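Local coordinates for beta-1,4-mannanase (PDB 3VUP), which probably hydrolyses the beta-1,4-linked mannose backbone of mannan as an endo-acting digestive enzyme of the sea hare, at residues A[16-21]-A[103-108]. Sequence-based numbering, arbitrary orientation.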
loop_
_atom_site.group_PDB
_atom_site.type_symbol
_atom_site.label_atom_id
_atom_site.label_comp_id
_atom_site.label_asym_id
_atom_site.label_seq_id
_atom_site.Cartn_x
_atom_site.Cartn_y
_atom_site.Cartn_z
ATOM N N VAL A 16 -7.341 15.791 6.819
ATOM C CA VAL A 16 -6.166 15.220 7.464
ATOM C C VAL A 16 -5.096 14.912 6.420
ATOM O O VAL A 16 -5.412 14.443 5.324
ATOM C CB VAL A 16 -6.534 13.933 8.279
ATOM C CG1 VAL A 16 -7.168 12.878 7.389
ATOM C CG2 VAL A 16 -5.338 13.353 9.006
ATOM N N PHE A 17 -3.839 15.181 6.771
ATOM C CA PHE A 17 -2.689 14.764 5.981
ATOM C C PHE A 17 -2.108 13.530 6.654
ATOM O O PHE A 17 -1.910 13.532 7.871
ATOM C CB PHE A 17 -1.655 15.890 5.929
ATOM C CG PHE A 17 -0.430 15.565 5.115
ATOM C CD1 PHE A 17 -0.370 15.857 3.753
ATOM C CD2 PHE A 17 0.668 14.968 5.715
ATOM C CE1 PHE A 17 0.763 15.560 3.005
ATOM C CE2 PHE A 17 1.799 14.673 4.984
ATOM C CZ PHE A 17 1.851 14.975 3.621
ATOM N N LEU A 18 -1.850 12.479 5.877
ATOM C CA LEU A 18 -1.351 11.234 6.446
ATOM C C LEU A 18 0.170 11.259 6.511
ATOM O O LEU A 18 0.844 11.206 5.482
ATOM C CB LEU A 18 -1.831 10.042 5.619
ATOM C CG LEU A 18 -3.350 9.943 5.442
ATOM C CD1 LEU A 18 -3.708 8.805 4.512
ATOM C CD2 LEU A 18 -4.033 9.751 6.778
ATOM N N SER A 19 0.712 11.343 7.720
ATOM C CA SER A 19 2.145 11.483 7.919
ATOM C C SER A 19 2.677 10.335 8.760
ATOM O O SER A 19 2.182 10.089 9.862
ATOM C CB SER A 19 2.427 12.788 8.662
ATOM O OG SER A 19 3.804 12.883 8.963
ATOM N N GLY A 20 3.691 9.632 8.274
ATOM C CA GLY A 20 4.244 8.564 9.074
ATOM C C GLY A 20 5.255 7.781 8.282
ATOM O O GLY A 20 6.108 8.346 7.587
ATOM N N GLY A 21 5.166 6.463 8.373
ATOM C CA GLY A 21 6.140 5.638 7.706
ATOM C C GLY A 21 5.713 4.202 7.532
ATOM O O GLY A 21 4.637 3.781 7.972
ATOM N N ASN A 103 -3.033 6.399 18.622
ATOM C CA ASN A 103 -3.587 7.316 17.627
ATOM C C ASN A 103 -2.880 7.196 16.275
ATOM O O ASN A 103 -2.511 8.194 15.643
ATOM C CB ASN A 103 -3.564 8.752 18.146
ATOM C CG ASN A 103 -4.581 8.983 19.237
ATOM O OD1 ASN A 103 -5.621 8.331 19.270
ATOM N ND2 ASN A 103 -4.296 9.921 20.131
ATOM N N ILE A 104 -2.706 5.954 15.834
ATOM C CA ILE A 104 -2.098 5.668 14.544
ATOM C C ILE A 104 -3.087 4.926 13.649
ATOM O O ILE A 104 -3.642 3.897 14.029
ATOM C CB ILE A 104 -0.825 4.803 14.696
ATOM C CG1 ILE A 104 0.225 5.507 15.555
ATOM C CG2 ILE A 104 -0.262 4.421 13.328
ATOM C CD1 ILE A 104 0.754 6.791 14.979
ATOM N N LEU A 105 -3.293 5.468 12.455
ATOM C CA LEU A 105 -4.033 4.801 11.392
ATOM C C LEU A 105 -3.139 3.782 10.693
ATOM O O LEU A 105 -2.007 4.089 10.319
ATOM C CB LEU A 105 -4.514 5.823 10.372
ATOM C CG LEU A 105 -5.566 6.815 10.866
ATOM C CD1 LEU A 105 -5.633 8.009 9.931
ATOM C CD2 LEU A 105 -6.924 6.145 10.975
ATOM N N VAL A 106 -3.664 2.576 10.525
ATOM C CA VAL A 106 -2.904 1.460 9.983
ATOM C C VAL A 106 -3.282 1.186 8.536
ATOM O O VAL A 106 -4.468 1.182 8.186
ATOM C CB VAL A 106 -3.154 0.202 10.823
ATOM C CG1 VAL A 106 -2.345 -0.966 10.311
ATOM C CG2 VAL A 106 -2.806 0.471 12.240
ATOM N N PHE A 107 -2.261 0.953 7.714
ATOM C CA PHE A 107 -2.440 0.602 6.311
ATOM C C PHE A 107 -1.755 -0.734 6.049
ATOM O O PHE A 107 -0.590 -0.778 5.679
ATOM C CB PHE A 107 -1.889 1.728 5.423
ATOM C CG PHE A 107 -2.609 3.033 5.617
ATOM C CD1 PHE A 107 -3.660 3.388 4.797
ATOM C CD2 PHE A 107 -2.265 3.879 6.658
ATOM C CE1 PHE A 107 -4.346 4.577 4.998
ATOM C CE2 PHE A 107 -2.949 5.073 6.863
ATOM C CZ PHE A 107 -3.988 5.421 6.032
ATOM N N PRO A 108 -2.474 -1.841 6.277
ATOM C CA PRO A 108 -1.880 -3.151 6.011
ATOM C C PRO A 108 -1.703 -3.341 4.512
ATOM O O PRO A 108 -2.616 -3.046 3.736
ATOM C CB PRO A 108 -2.937 -4.128 6.543
ATOM C CG PRO A 108 -3.808 -3.307 7.463
ATOM C CD PRO A 108 -3.832 -1.947 6.833
#
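Leu18 and Leu105 mark the nearest approach of the two backbones, their CA atoms 8.5 Å apart, too far for the main chains to pair. Residues 18-21 form the start of strand 18-22, and residues 105-108 the start of strand 105-112, each after a short approach; strand 58-65 lies between them in the sheet, so the two segments meet only through side chains directed into the barrel. Helix 88-101 ends just before the second segment in a Schellman motif, where Asn103 takes up the positive phi that turns the chain toward its strand.

Leu18 carries the contact with both tips of its fork. With CG beside the backbone N and chi2 extended (175°), its two methyls diverge, one toward each partner, which is how a single leucine serves two neighbours. Leu18 CD2 meets Leu105 CD1 at 3.9 Å, the two leucines crossing at about a right angle. Leu18 CD1 approaches the Phe107 ring obliquely, 3.7 Å from Phe107 CZ at its far end. Leu105 and Phe107, two positions apart, both point inward, whereas Val106 between them packs outward on Leu95, Leu96 and Ala99 of helix 88-101. The flat Phe107 ring also meets that of Trp320 on strand 318-322, their planes at about 40°. Leu18, Leu105 and Phe107 are all buried, with Phe9 beside Leu18 and Ile349 beside Leu105.

Inward residues from the first and third strands, meeting across the second near the strands' N-terminal ends, form part of the hydrophobic core of a (beta/alpha)8 TIM barrel.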